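PDB 6FIG: receptor-like protein kinase ANXUR1 from Arabidopsis thaliana, which probably acts as a cell-surface receptor-like serine/threonine kinase in plant reproduction, with a malectin-like ectodomain outside the membrane. Local coordinates for residues L76-Y81 with N154-I159; M188-V193 with G366-K371; A37-Q42 with P51-R56; L223-Q228 with A253-P258. One frame throughout, in Å; residues are numbered along the deposited sequence.

Interaction 1: L76-Y81 with N154-I159. With CA (calcium ion), chain I.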
loop_
_atom_site.group_PDB
_atom_site.type_symbol
_atom_site.label_atom_id
_atom_site.label_comp_id
_atom_site.label_asym_id
_atom_site.label_seq_id
_atom_site.Cartn_x
_atom_site.Cartn_y
_atom_site.Cartn_z
ATOM N N LEU A 76 7.549 10.973 8.992
ATOM C CA LEU A 76 7.216 10.687 10.380
ATOM C C LEU A 76 5.998 11.495 10.701
ATOM O O LEU A 76 6.009 12.733 10.519
ATOM C CB LEU A 76 8.361 11.058 11.311
ATOM C CG LEU A 76 8.057 11.069 12.810
ATOM C CD1 LEU A 76 7.780 9.657 13.322
ATOM C CD2 LEU A 76 9.220 11.659 13.593
ATOM N N ARG A 77 4.944 10.854 11.188
ATOM C CA ARG A 77 3.779 11.548 11.667
ATOM C C ARG A 77 3.542 11.278 13.138
ATOM O O ARG A 77 3.666 10.137 13.578
ATOM C CB ARG A 77 2.519 11.123 10.929
ATOM C CG ARG A 77 2.540 11.502 9.470
ATOM C CD ARG A 77 1.315 11.021 8.751
ATOM N NE ARG A 77 1.445 11.322 7.332
ATOM C CZ ARG A 77 1.076 10.523 6.338
ATOM N NH1 ARG A 77 0.536 9.335 6.547
ATOM N NH2 ARG A 77 1.290 10.913 5.087
ATOM N N LEU A 78 3.165 12.323 13.846
ATOM C CA LEU A 78 2.837 12.257 15.264
ATOM C C LEU A 78 1.405 12.754 15.422
ATOM O O LEU A 78 1.075 13.869 14.990
ATOM C CB LEU A 78 3.787 13.134 16.071
ATOM C CG LEU A 78 5.274 12.820 15.884
ATOM C CD1 LEU A 78 6.108 13.786 16.670
ATOM C CD2 LEU A 78 5.615 11.390 16.291
ATOM N N TYR A 79 0.556 11.920 16.024
ATOM C CA TYR A 79 -0.874 12.203 16.205
ATOM C C TYR A 79 -1.137 12.540 17.665
ATOM O O TYR A 79 -0.749 11.769 18.555
ATOM C CB TYR A 79 -1.724 10.981 15.830
ATOM C CG TYR A 79 -1.716 10.608 14.355
ATOM C CD1 TYR A 79 -0.578 10.107 13.733
ATOM C CD2 TYR A 79 -2.871 10.752 13.585
ATOM C CE1 TYR A 79 -0.576 9.780 12.380
ATOM C CE2 TYR A 79 -2.892 10.411 12.233
ATOM C CZ TYR A 79 -1.748 9.919 11.638
ATOM O OH TYR A 79 -1.804 9.594 10.296
ATOM N N PHE A 80 -1.822 13.652 17.896
ATOM C CA PHE A 80 -2.149 14.106 19.236
ATOM C C PHE A 80 -3.627 14.455 19.368
ATOM O O PHE A 80 -4.192 15.137 18.511
ATOM C CB PHE A 80 -1.340 15.351 19.558
ATOM C CG PHE A 80 0.143 15.154 19.492
ATOM C CD1 PHE A 80 0.807 14.478 20.492
ATOM C CD2 PHE A 80 0.885 15.657 18.412
ATOM C CE1 PHE A 80 2.185 14.312 20.430
ATOM C CE2 PHE A 80 2.255 15.492 18.354
ATOM C CZ PHE A 80 2.909 14.825 19.365
ATOM N N TYR A 81 -4.233 13.991 20.454
ATOM C CA TYR A 81 -5.617 14.314 20.805
ATOM C C TYR A 81 -5.624 14.776 22.273
ATOM O O TYR A 81 -5.701 13.941 23.166
ATOM C CB TYR A 81 -6.502 13.081 20.616
ATOM C CG TYR A 81 -7.937 13.299 21.027
ATOM C CD1 TYR A 81 -8.700 14.290 20.425
ATOM C CD2 TYR A 81 -8.536 12.511 22.007
ATOM C CE1 TYR A 81 -10.023 14.502 20.800
ATOM C CE2 TYR A 81 -9.862 12.711 22.387
ATOM C CZ TYR A 81 -10.600 13.708 21.776
ATOM O OH TYR A 81 -11.918 13.900 22.171
ATOM N N ASN A 154 -0.652 9.795 20.746
ATOM C CA ASN A 154 -1.768 8.918 20.362
ATOM C C ASN A 154 -1.440 7.984 19.212
ATOM O O ASN A 154 -1.927 6.846 19.161
ATOM C CB ASN A 154 -2.991 9.741 20.021
ATOM C CG ASN A 154 -3.439 10.593 21.182
ATOM O OD1 ASN A 154 -2.974 11.718 21.334
ATOM N ND2 ASN A 154 -4.322 10.054 22.019
ATOM N N GLY A 155 -0.589 8.446 18.304
ATOM C CA GLY A 155 -0.218 7.661 17.145
ATOM C C GLY A 155 1.112 8.077 16.567
ATOM O O GLY A 155 1.490 9.252 16.630
ATOM N N ILE A 156 1.811 7.102 16.007
ATOM C CA ILE A 156 3.084 7.340 15.316
ATOM C C ILE A 156 3.065 6.604 13.985
ATOM O O ILE A 156 2.771 5.425 13.962
ATOM C CB ILE A 156 4.293 6.871 16.157
ATOM C CG1 ILE A 156 4.352 7.624 17.485
ATOM C CG2 ILE A 156 5.595 7.074 15.388
ATOM C CD1 ILE A 156 5.398 7.105 18.454
ATOM N N GLU A 157 3.373 7.297 12.876
ATOM C CA GLU A 157 3.665 6.615 11.608
ATOM C C GLU A 157 5.071 6.911 11.139
ATOM O O GLU A 157 5.547 8.039 11.269
ATOM C CB GLU A 157 2.718 6.994 10.474
ATOM C CG GLU A 157 1.264 6.692 10.674
ATOM C CD GLU A 157 0.521 6.916 9.371
ATOM O OE1 GLU A 157 0.034 8.035 9.167
ATOM O OE2 GLU A 157 0.493 5.976 8.547
ATOM N N VAL A 158 5.732 5.879 10.647
ATOM C CA VAL A 158 7.006 5.985 9.953
ATOM C C VAL A 158 6.856 5.317 8.614
ATOM O O VAL A 158 6.528 4.147 8.546
ATOM C CB VAL A 158 8.140 5.353 10.767
ATOM C CG1 VAL A 158 9.455 5.467 10.003
ATOM C CG2 VAL A 158 8.244 6.041 12.113
ATOM N N ILE A 159 7.106 6.072 7.541
ATOM C CA ILE A 159 6.816 5.655 6.169
ATOM C C ILE A 159 8.035 5.995 5.323
ATOM O O ILE A 159 8.381 7.175 5.192
ATOM C CB ILE A 159 5.601 6.424 5.622
ATOM C CG1 ILE A 159 4.346 6.195 6.494
ATOM C CG2 ILE A 159 5.317 6.047 4.176
ATOM C CD1 ILE A 159 3.326 7.299 6.392
HETATM CA CA CA I . -3.727 5.604 20.181
#

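Interaction 2: M188-V193 with G366-K371. With CA (calcium ion), chain H.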
loop_
_atom_site.group_PDB
_atom_site.type_symbol
_atom_site.label_atom_id
_atom_site.label_comp_id
_atom_site.label_asym_id
_atom_site.label_seq_id
_atom_site.Cartn_x
_atom_site.Cartn_y
_atom_site.Cartn_z
ATOM N N MET A 188 3.797 21.828 6.512
ATOM C CA MET A 188 2.965 22.811 7.178
ATOM C C MET A 188 1.548 22.801 6.636
ATOM O O MET A 188 0.601 22.899 7.391
ATOM C CB MET A 188 3.567 24.219 7.046
ATOM C CG MET A 188 5.021 24.323 7.458
ATOM S SD MET A 188 5.300 23.934 9.213
ATOM C CE MET A 188 4.516 25.298 10.041
ATOM N N PHE A 189 1.427 22.783 5.307
ATOM C CA PHE A 189 0.134 22.794 4.612
ATOM C C PHE A 189 0.268 21.988 3.343
ATOM O O PHE A 189 1.344 21.953 2.716
ATOM C CB PHE A 189 -0.300 24.224 4.244
ATOM C CG PHE A 189 -0.471 25.104 5.433
ATOM C CD1 PHE A 189 -1.641 25.073 6.166
ATOM C CD2 PHE A 189 0.584 25.901 5.875
ATOM C CE1 PHE A 189 -1.775 25.818 7.295
ATOM C CE2 PHE A 189 0.460 26.667 7.004
ATOM C CZ PHE A 189 -0.719 26.634 7.723
ATOM N N ARG A 190 -0.827 21.334 2.985
ATOM C CA ARG A 190 -0.879 20.513 1.790
ATOM C C ARG A 190 -2.271 20.598 1.236
ATOM O O ARG A 190 -3.224 20.127 1.872
ATOM C CB ARG A 190 -0.555 19.049 2.099
ATOM C CG ARG A 190 -0.640 18.152 0.886
ATOM C CD ARG A 190 -0.078 16.773 1.137
ATOM N NE ARG A 190 1.368 16.747 1.314
ATOM C CZ ARG A 190 2.026 16.432 2.437
ATOM N NH1 ARG A 190 1.382 16.217 3.573
ATOM N NH2 ARG A 190 3.343 16.357 2.400
ATOM N N LEU A 191 -2.403 21.240 0.067
ATOM C CA LEU A 191 -3.699 21.620 -0.463
ATOM C C LEU A 191 -3.965 21.116 -1.864
ATOM O O LEU A 191 -3.088 21.177 -2.734
ATOM C CB LEU A 191 -3.858 23.151 -0.499
ATOM C CG LEU A 191 -3.566 23.904 0.788
ATOM C CD1 LEU A 191 -3.739 25.390 0.552
ATOM C CD2 LEU A 191 -4.439 23.432 1.946
ATOM N N ASN A 192 -5.176 20.612 -2.064
ATOM C CA ASN A 192 -5.724 20.421 -3.399
ATOM C C ASN A 192 -6.432 21.716 -3.768
ATOM O O ASN A 192 -7.547 21.971 -3.318
ATOM C CB ASN A 192 -6.721 19.258 -3.420
ATOM C CG ASN A 192 -7.248 18.964 -4.799
ATOM O OD1 ASN A 192 -6.725 19.508 -5.781
ATOM N ND2 ASN A 192 -8.283 18.131 -4.893
ATOM N N VAL A 193 -5.764 22.523 -4.586
ATOM C CA VAL A 193 -6.284 23.842 -4.966
ATOM C C VAL A 193 -7.448 23.666 -5.959
ATOM O O VAL A 193 -7.310 23.023 -7.008
ATOM C CB VAL A 193 -5.160 24.764 -5.481
ATOM C CG1 VAL A 193 -5.739 26.096 -5.946
ATOM C CG2 VAL A 193 -4.147 25.015 -4.376
ATOM N N GLY A 366 -2.368 22.806 -7.026
ATOM C CA GLY A 366 -2.027 22.248 -5.720
ATOM C C GLY A 366 -0.985 23.107 -5.054
ATOM O O GLY A 366 -0.276 23.884 -5.721
ATOM N N LEU A 367 -0.844 22.940 -3.737
ATOM C CA LEU A 367 0.125 23.722 -2.990
ATOM C C LEU A 367 0.591 22.983 -1.760
ATOM O O LEU A 367 -0.232 22.567 -0.967
ATOM C CB LEU A 367 -0.478 25.059 -2.557
ATOM C CG LEU A 367 0.409 26.030 -1.774
ATOM C CD1 LEU A 367 1.676 26.451 -2.527
ATOM C CD2 LEU A 367 -0.414 27.244 -1.400
ATOM N N GLU A 368 1.900 22.903 -1.587
ATOM C CA GLU A 368 2.469 22.392 -0.340
ATOM C C GLU A 368 3.422 23.421 0.209
ATOM O O GLU A 368 4.129 24.101 -0.544
ATOM C CB GLU A 368 3.190 21.094 -0.581
ATOM C CG GLU A 368 2.277 19.984 -1.057
ATOM C CD GLU A 368 3.056 18.776 -1.489
ATOM O OE1 GLU A 368 3.637 18.791 -2.593
ATOM O OE2 GLU A 368 3.183 17.790 -0.691
ATOM N N ILE A 369 3.452 23.536 1.535
ATOM C CA ILE A 369 4.364 24.439 2.218
ATOM C C ILE A 369 5.165 23.614 3.216
ATOM O O ILE A 369 4.561 22.937 4.052
ATOM C CB ILE A 369 3.633 25.584 2.913
ATOM C CG1 ILE A 369 2.825 26.374 1.860
ATOM C CG2 ILE A 369 4.634 26.462 3.652
ATOM C CD1 ILE A 369 2.033 27.515 2.399
ATOM N N PHE A 370 6.488 23.659 3.090
ATOM C CA PHE A 370 7.404 22.934 3.996
ATOM C C PHE A 370 8.324 23.887 4.751
ATOM O O PHE A 370 8.851 24.835 4.179
ATOM C CB PHE A 370 8.284 22.006 3.185
ATOM C CG PHE A 370 7.515 21.015 2.377
ATOM C CD1 PHE A 370 6.998 19.860 2.964
ATOM C CD2 PHE A 370 7.301 21.228 1.028
ATOM C CE1 PHE A 370 6.264 18.959 2.202
ATOM C CE2 PHE A 370 6.574 20.320 0.279
ATOM C CZ PHE A 370 6.060 19.202 0.867
ATOM N N LYS A 371 8.503 23.633 6.043
ATOM C CA LYS A 371 9.535 24.304 6.842
ATOM C C LYS A 371 10.842 23.564 6.731
ATOM O O LYS A 371 10.857 22.364 6.952
ATOM C CB LYS A 371 9.106 24.305 8.301
ATOM C CG LYS A 371 10.025 25.023 9.257
ATOM C CD LYS A 371 9.684 24.666 10.699
ATOM C CE LYS A 371 8.386 25.291 11.155
ATOM N NZ LYS A 371 8.008 24.744 12.474
HETATM CA CA CA H . -6.400 20.785 -7.687
HETATM O O HOH W 1 4.704 15.672 -0.246
#

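Interaction 3: A37-Q42 with P51-R56. With CA (calcium ion), chain I.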
loop_
_atom_site.group_PDB
_atom_site.type_symbol
_atom_site.label_atom_id
_atom_site.label_comp_id
_atom_site.label_asym_id
_atom_site.label_seq_id
_atom_site.Cartn_x
_atom_site.Cartn_y
_atom_site.Cartn_z
ATOM N N ALA A 37 -3.605 4.869 28.224
ATOM C CA ALA A 37 -4.723 5.665 28.702
ATOM C C ALA A 37 -5.752 5.822 27.608
ATOM O O ALA A 37 -5.412 5.892 26.434
ATOM C CB ALA A 37 -4.255 7.027 29.186
ATOM N N THR A 38 -7.017 5.881 28.005
ATOM C CA THR A 38 -8.100 6.151 27.077
ATOM C C THR A 38 -8.681 7.520 27.399
ATOM O O THR A 38 -8.904 7.850 28.580
ATOM C CB THR A 38 -9.181 5.060 27.159
ATOM O OG1 THR A 38 -8.547 3.773 27.074
ATOM C CG2 THR A 38 -10.193 5.205 26.014
ATOM N N ALA A 39 -8.934 8.307 26.354
ATOM C CA ALA A 39 -9.506 9.643 26.512
ATOM C C ALA A 39 -10.907 9.552 27.118
ATOM O O ALA A 39 -11.655 8.634 26.792
ATOM C CB ALA A 39 -9.581 10.357 25.185
ATOM N N THR A 40 -11.243 10.505 27.987
ATOM C CA THR A 40 -12.561 10.539 28.651
ATOM C C THR A 40 -13.712 10.954 27.721
ATOM O O THR A 40 -14.872 10.649 28.004
ATOM C CB THR A 40 -12.576 11.514 29.858
ATOM O OG1 THR A 40 -12.105 12.805 29.436
ATOM C CG2 THR A 40 -11.702 10.997 30.981
ATOM N N TYR A 41 -13.390 11.657 26.637
ATOM C CA TYR A 41 -14.389 12.310 25.790
ATOM C C TYR A 41 -14.027 12.110 24.317
ATOM O O TYR A 41 -12.849 12.209 23.955
ATOM C CB TYR A 41 -14.451 13.796 26.176
ATOM C CG TYR A 41 -15.284 14.672 25.278
ATOM C CD1 TYR A 41 -16.670 14.504 25.181
ATOM C CD2 TYR A 41 -14.685 15.686 24.526
ATOM C CE1 TYR A 41 -17.427 15.321 24.340
ATOM C CE2 TYR A 41 -15.427 16.501 23.695
ATOM C CZ TYR A 41 -16.792 16.323 23.604
ATOM O OH TYR A 41 -17.493 17.154 22.763
ATOM N N GLN A 42 -15.034 11.774 23.504
ATOM C CA GLN A 42 -14.911 11.660 22.059
ATOM C C GLN A 42 -15.482 12.923 21.425
ATOM O O GLN A 42 -16.697 13.088 21.343
ATOM C CB GLN A 42 -15.632 10.408 21.529
ATOM C CG GLN A 42 -15.621 10.322 20.005
ATOM C CD GLN A 42 -16.061 8.990 19.414
ATOM O OE1 GLN A 42 -16.308 8.016 20.123
ATOM N NE2 GLN A 42 -16.151 8.950 18.081
ATOM N N PRO A 51 -6.265 6.803 15.583
ATOM C CA PRO A 51 -5.619 6.366 16.819
ATOM C C PRO A 51 -5.973 7.237 18.034
ATOM O O PRO A 51 -5.451 6.996 19.128
ATOM C CB PRO A 51 -4.137 6.571 16.484
ATOM C CG PRO A 51 -4.143 7.807 15.665
ATOM C CD PRO A 51 -5.386 7.709 14.813
ATOM N N TYR A 52 -6.855 8.213 17.847
ATOM C CA TYR A 52 -6.981 9.356 18.757
ATOM C C TYR A 52 -7.483 9.076 20.181
ATOM O O TYR A 52 -7.083 9.791 21.090
ATOM C CB TYR A 52 -7.854 10.441 18.122
ATOM C CG TYR A 52 -7.307 10.960 16.814
ATOM C CD1 TYR A 52 -6.186 11.789 16.787
ATOM C CD2 TYR A 52 -7.903 10.612 15.599
ATOM C CE1 TYR A 52 -5.681 12.263 15.589
ATOM C CE2 TYR A 52 -7.402 11.086 14.395
ATOM C CZ TYR A 52 -6.301 11.911 14.398
ATOM O OH TYR A 52 -5.779 12.369 13.215
ATOM N N MET A 53 -8.342 8.072 20.387
ATOM C CA MET A 53 -8.948 7.862 21.704
ATOM C C MET A 53 -8.056 7.117 22.687
ATOM O O MET A 53 -8.422 6.975 23.846
ATOM C CB MET A 53 -10.307 7.157 21.583
ATOM C CG MET A 53 -11.373 8.058 20.982
ATOM S SD MET A 53 -11.773 9.488 22.015
ATOM C CE MET A 53 -12.737 8.737 23.318
ATOM N N THR A 54 -6.895 6.653 22.241
ATOM C CA THR A 54 -5.970 5.942 23.099
ATOM C C THR A 54 -4.635 6.644 23.048
ATOM O O THR A 54 -4.230 7.112 21.995
ATOM C CB THR A 54 -5.806 4.500 22.617
ATOM O OG1 THR A 54 -5.610 4.503 21.185
ATOM C CG2 THR A 54 -7.035 3.701 22.975
ATOM N N ALA A 55 -3.944 6.697 24.180
ATOM C CA ALA A 55 -2.652 7.350 24.253
ATOM C C ALA A 55 -1.718 6.554 25.115
ATOM O O ALA A 55 -2.137 5.698 25.887
ATOM C CB ALA A 55 -2.803 8.766 24.798
ATOM N N ARG A 56 -0.435 6.835 24.949
ATOM C CA ARG A 56 0.560 6.456 25.922
ATOM C C ARG A 56 0.969 7.750 26.627
ATOM O O ARG A 56 1.159 8.771 25.973
ATOM C CB ARG A 56 1.752 5.811 25.228
ATOM C CG ARG A 56 2.754 5.243 26.207
ATOM C CD ARG A 56 3.775 4.352 25.544
ATOM N NE ARG A 56 3.175 3.121 25.036
ATOM C CZ ARG A 56 2.836 2.057 25.758
ATOM N NH1 ARG A 56 3.000 2.018 27.081
ATOM N NH2 ARG A 56 2.310 1.009 25.128
HETATM CA CA CA I . -3.727 5.604 20.181
#

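Interaction 4: L223-Q228 with A253-P258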
loop_
_atom_site.group_PDB
_atom_site.type_symbol
_atom_site.label_atom_id
_atom_site.label_comp_id
_atom_site.label_asym_id
_atom_site.label_seq_id
_atom_site.Cartn_x
_atom_site.Cartn_y
_atom_site.Cartn_z
ATOM N N LEU A 223 -12.780 34.708 -4.475
ATOM C CA LEU A 223 -12.277 33.332 -4.400
ATOM C C LEU A 223 -12.007 32.747 -5.787
ATOM O O LEU A 223 -11.537 31.616 -5.913
ATOM C CB LEU A 223 -13.229 32.434 -3.596
ATOM C CG LEU A 223 -12.875 32.379 -2.096
ATOM C CD1 LEU A 223 -13.416 33.609 -1.381
ATOM C CD2 LEU A 223 -13.361 31.094 -1.431
ATOM N N GLY A 224 -12.270 33.515 -6.836
ATOM C CA GLY A 224 -11.979 33.067 -8.175
ATOM C C GLY A 224 -13.003 32.062 -8.649
ATOM O O GLY A 224 -14.159 32.066 -8.202
ATOM N N VAL A 225 -12.577 31.226 -9.581
ATOM C CA VAL A 225 -13.435 30.267 -10.255
ATOM C C VAL A 225 -12.705 28.935 -10.182
ATOM O O VAL A 225 -11.547 28.828 -10.617
ATOM C CB VAL A 225 -13.659 30.689 -11.721
ATOM C CG1 VAL A 225 -14.229 29.549 -12.568
ATOM C CG2 VAL A 225 -14.589 31.902 -11.770
ATOM N N THR A 226 -13.361 27.920 -9.630
ATOM C CA THR A 226 -12.773 26.591 -9.613
ATOM C C THR A 226 -13.084 25.871 -10.923
ATOM O O THR A 226 -14.160 26.048 -11.517
ATOM C CB THR A 226 -13.219 25.786 -8.373
ATOM O OG1 THR A 226 -14.640 25.793 -8.281
ATOM C CG2 THR A 226 -12.669 26.416 -7.115
ATOM N N LEU A 227 -12.110 25.100 -11.391
ATOM C CA LEU A 227 -12.157 24.403 -12.657
ATOM C C LEU A 227 -11.957 22.915 -12.417
ATOM O O LEU A 227 -11.217 22.515 -11.511
ATOM C CB LEU A 227 -11.029 24.892 -13.578
ATOM C CG LEU A 227 -10.913 26.402 -13.832
ATOM C CD1 LEU A 227 -9.585 26.720 -14.509
ATOM C CD2 LEU A 227 -12.087 26.899 -14.652
ATOM N N GLN A 228 -12.585 22.097 -13.253
ATOM C CA GLN A 228 -12.380 20.660 -13.219
ATOM C C GLN A 228 -12.164 20.132 -14.625
ATOM O O GLN A 228 -12.858 20.549 -15.581
ATOM C CB GLN A 228 -13.585 19.983 -12.593
ATOM C CG GLN A 228 -13.331 18.536 -12.226
ATOM C CD GLN A 228 -14.398 18.012 -11.297
ATOM O OE1 GLN A 228 -15.591 18.134 -11.582
ATOM N NE2 GLN A 228 -13.978 17.443 -10.177
ATOM N N ALA A 253 -8.379 22.918 -10.430
ATOM C CA ALA A 253 -7.608 24.133 -10.211
ATOM C C ALA A 253 -8.499 25.266 -9.731
ATOM O O ALA A 253 -9.729 25.242 -9.894
ATOM C CB ALA A 253 -6.885 24.538 -11.502
ATOM N N ARG A 254 -7.863 26.260 -9.131
ATOM C CA ARG A 254 -8.514 27.538 -8.874
ATOM C C ARG A 254 -7.905 28.512 -9.859
ATOM O O ARG A 254 -6.690 28.531 -10.058
ATOM C CB ARG A 254 -8.315 28.014 -7.439
ATOM C CG ARG A 254 -9.155 29.224 -7.057
ATOM C CD ARG A 254 -9.006 29.587 -5.595
ATOM N NE ARG A 254 -9.447 28.484 -4.731
ATOM C CZ ARG A 254 -10.721 28.182 -4.464
ATOM N NH1 ARG A 254 -11.726 28.915 -4.942
ATOM N NH2 ARG A 254 -11.005 27.153 -3.673
ATOM N N SER A 255 -8.762 29.309 -10.474
ATOM C CA SER A 255 -8.326 30.351 -11.401
ATOM C C SER A 255 -8.995 31.650 -11.021
ATOM O O SER A 255 -9.858 31.682 -10.144
ATOM C CB SER A 255 -8.670 29.954 -12.831
ATOM O OG SER A 255 -10.069 29.966 -13.040
ATOM N N GLN A 256 -8.614 32.739 -11.681
ATOM C CA GLN A 256 -9.273 34.015 -11.415
ATOM C C GLN A 256 -10.608 34.093 -12.096
ATOM O O GLN A 256 -11.551 34.595 -11.513
ATOM C CB GLN A 256 -8.388 35.187 -11.777
ATOM C CG GLN A 256 -7.318 35.408 -10.733
ATOM C CD GLN A 256 -6.475 36.609 -11.051
ATOM O OE1 GLN A 256 -5.519 36.496 -11.817
ATOM N NE2 GLN A 256 -6.829 37.765 -10.489
ATOM N N GLY A 257 -10.693 33.578 -13.319
ATOM C CA GLY A 257 -11.981 33.398 -14.003
ATOM C C GLY A 257 -12.017 33.995 -15.403
ATOM O O GLY A 257 -10.976 34.397 -15.932
ATOM N N PRO A 258 -13.212 34.047 -16.017
ATOM C CA PRO A 258 -13.357 34.459 -17.422
ATOM C C PRO A 258 -13.320 35.965 -17.717
ATOM O O PRO A 258 -13.228 36.316 -18.890
ATOM C CB PRO A 258 -14.742 33.906 -17.793
ATOM C CG PRO A 258 -15.505 33.999 -16.515
ATOM C CD PRO A 258 -14.512 33.662 -15.432
#

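Interaction 1: L76-Y81 with N154-I159
A classic beta bulge beside a calcium site marks one end of this antiparallel strand pair, where Asn154 and Gly155 both face Tyr79. Asn154 N gives Tyr79 O a 3.0 Å hydrogen bond, while Gly155 N reaches the same oxygen only weakly. The bulge accompanies two further tasks for Asn154: its carbonyl O binds the calcium at 2.4 Å, and its side-chain OD1 takes the backbone N of Tyr81 at 2.7 Å, the donor standing above the amide plane. Glycine suits position 155 because a beta-carbon there would crowd Tyr79 CB.

Farther along, Glu157 serves as a shared acceptor. With CG anti to its carbonyl carbon (chi1 -61°) and the chain extended beyond, its OE1 receives Tyr79 OH at 2.7 Å and Arg77 NH1 at 3.0 Å, from opposite faces of the carboxylate plane. The oxygen lies in the guanidinium plane, and the N-H points almost straight at it (169°). Two donors on one oxygen should stabilise the buried carboxylate as an anion; OE2 has its own salt bridge to Lys20, and Arg77 NE pairs with Glu125. Over one guanidinium face lies Ile159 CD1. The other side of the sheet is apolar: Leu76 CD1 meets Val158 CG2 at 3.8 Å, and Leu78 runs beside Ile156. Strand 122-128 hydrogen-bonds to the far edge of 73-80, strand 4-7 continues the sheet beyond 151-161, and Ile138 of strand 135-142 packs on Leu76 and Ile156.

Interaction 2: M188-V193 with G366-K371
Met188 and Phe189 both face Ile369, a classic beta bulge in the antiparallel pairing of strands 185-192 and 363-372 of the malectin-like fold. Among the backbone bonds, Met188 N reaches Ile369 O at 2.8 Å, whereas Phe189 N is a weak second donor to that oxygen. Regular pairing follows, with Leu191 N bonded to Leu367 O at 2.7 Å.

Apolar contacts fill the face carrying Phe189, Leu191, Leu367 and Ile369. Phe189 and Ile369 lie side by side, CD2 to CD1 at 4.1 Å, and Val193 CG2 closes over Gly366 CA at 3.7 Å. Phe272 packs against Leu191, Leu367 and Ile369. At the bulge, Met188 chi2 (-63°) sets SD across the aliphatic chain of Lys371, 3.9 Å from its CE, and chi3 turns the terminal methyl toward that same carbon; the lysine ammonium turns to Gln186 and Asp275.

The polar contacts occupy the reverse face. Arg190 and Glu368 project together, with carboxylate and guanidinium planes 57° apart; other charged or polar partners are Glu125 for Arg190 NH1 and His285 for Glu368 OE1. This network probably keeps both buried groups charged. At the calcium end of the segment, Asn192 OD1 and Val193 O bind the metal at 2.3 and 2.5 Å. The salt bridge itself runs from Arg190 NE to the anti side of Glu368 OE2 at 2.9 Å, and one water spans Glu368 OE2 and Arg190 NH2.

Interaction 3: A37-Q42 with P51-R56
Met53 curls under the bend of residues 39-42, at the place where a type I beta turn, Pro51 to Thr54, leads into an antiparallel strand pair beside a calcium site of the malectin-like fold. CG starts anti to the carbonyl carbon (chi1 -70°), and further bends at chi2 (-65°) and chi3 (-74°) fold the thioether back on the opposing chain. SD comes within 3.5 Å of Tyr41 O and lies near Ala39 CB, while the terminal CE meets Gln42 CB at 3.8 Å. The long, flexible methionine chain can follow this curved backbone, and the small methyl of Ala39 lets the sulfur approach.

Thr38 and Thr54 project from the same face of the strand pair, but their branches have different roles. Thr38 turns its methyl, CG2, to within 3.3 Å of Met53 O. Thr54 instead directs its hydroxyl to the calcium. A hydroxyl on the beta carbon is short enough to bind the same metal as the residue's own carbonyl, while the methyl branch, CG2, lies on the Thr38 side.

The other face carries the compact side chains of Ala37 and Ala55, whose backbones form a hydrogen-bonded pair: Ala55 N meets Ala37 O in the carbonyl plane at 2.8 Å. Next to it, Ala39 N bonds to Met53 O. Pro51, preceded by a cis peptide, contributes its carbonyl to the metal; Ser7, Cys8 and Asn154 complete the site. Calcium thus binds this segment through Pro51 O at 2.5 Å and through both Thr54 O and Thr54 OG1 at 2.4 Å.

Interaction 4: L223-Q228 with A253-P258
Arg254 lays one face of its guanidinium under the methyl of Thr226, with CG2 3.4 Å from NH1, as the two side chains run together from the same face of a short antiparallel strand pair. A bend at chi3 (-61°) turns the guanidinium so that NH1 also donates to Leu223 O, at 2.9 Å. Arginine suits this place because its flat end can receive a methyl on its face while its edge gives hydrogen bonds; NE makes a salt bridge with Asp214.

On the opposite face, Leu227 CD1 covers Ser255 CB and OG. The serine OG lies 3.1 Å from Val225 O. That carbonyl also accepts Ser255 N at 2.8 Å, and Leu227 N binds Ala253 O at the next hydrogen-bonded pair.

Where the strands part, glycines allow close passage. Gly224, at positive phi, brings CA to 3.2 Å from Ser255 O, where a beta-carbon would clash. Gly257 CA packs against Val225 CG2, which also approaches the ring of Pro258. On its far side strand 252-255 pairs with strand 363-372, so strand 225-228 adds to the sheet beyond 252-255, in what is probably the second of two malectin-like modules. The chemistry implies a backbone ladder reinforced on one flank: Arg254 ties the loop at Leu223 to Asp214, whose carboxylate probably offsets the charge of the buried guanidinium.

In the fold
The four contacts group around two calcium sites. Interactions 1 and 3 share one: their centres are 14 Å apart, and Asn154 ND2 lies 2.9 Å from Thr54 O in a probable hydrogen bond, while Tyr81 OH reaches Tyr41 O at 2.6 Å. The other site takes two ligands from interaction 2, and Thr252, just before 253-258, adds more, so interaction 4 borders the same metal. Strands 363-372 and 252-255 are neighbours, and Val193 CG1, from the other segment of interaction 2, also packs on Arg254 CB at 3.5 Å. Between what are probably two malectin-like modules, interactions 1 and 2 stay about 6 Å apart at their nearest atoms, bridged by Glu125, which pairs with both Arg77 and Arg190.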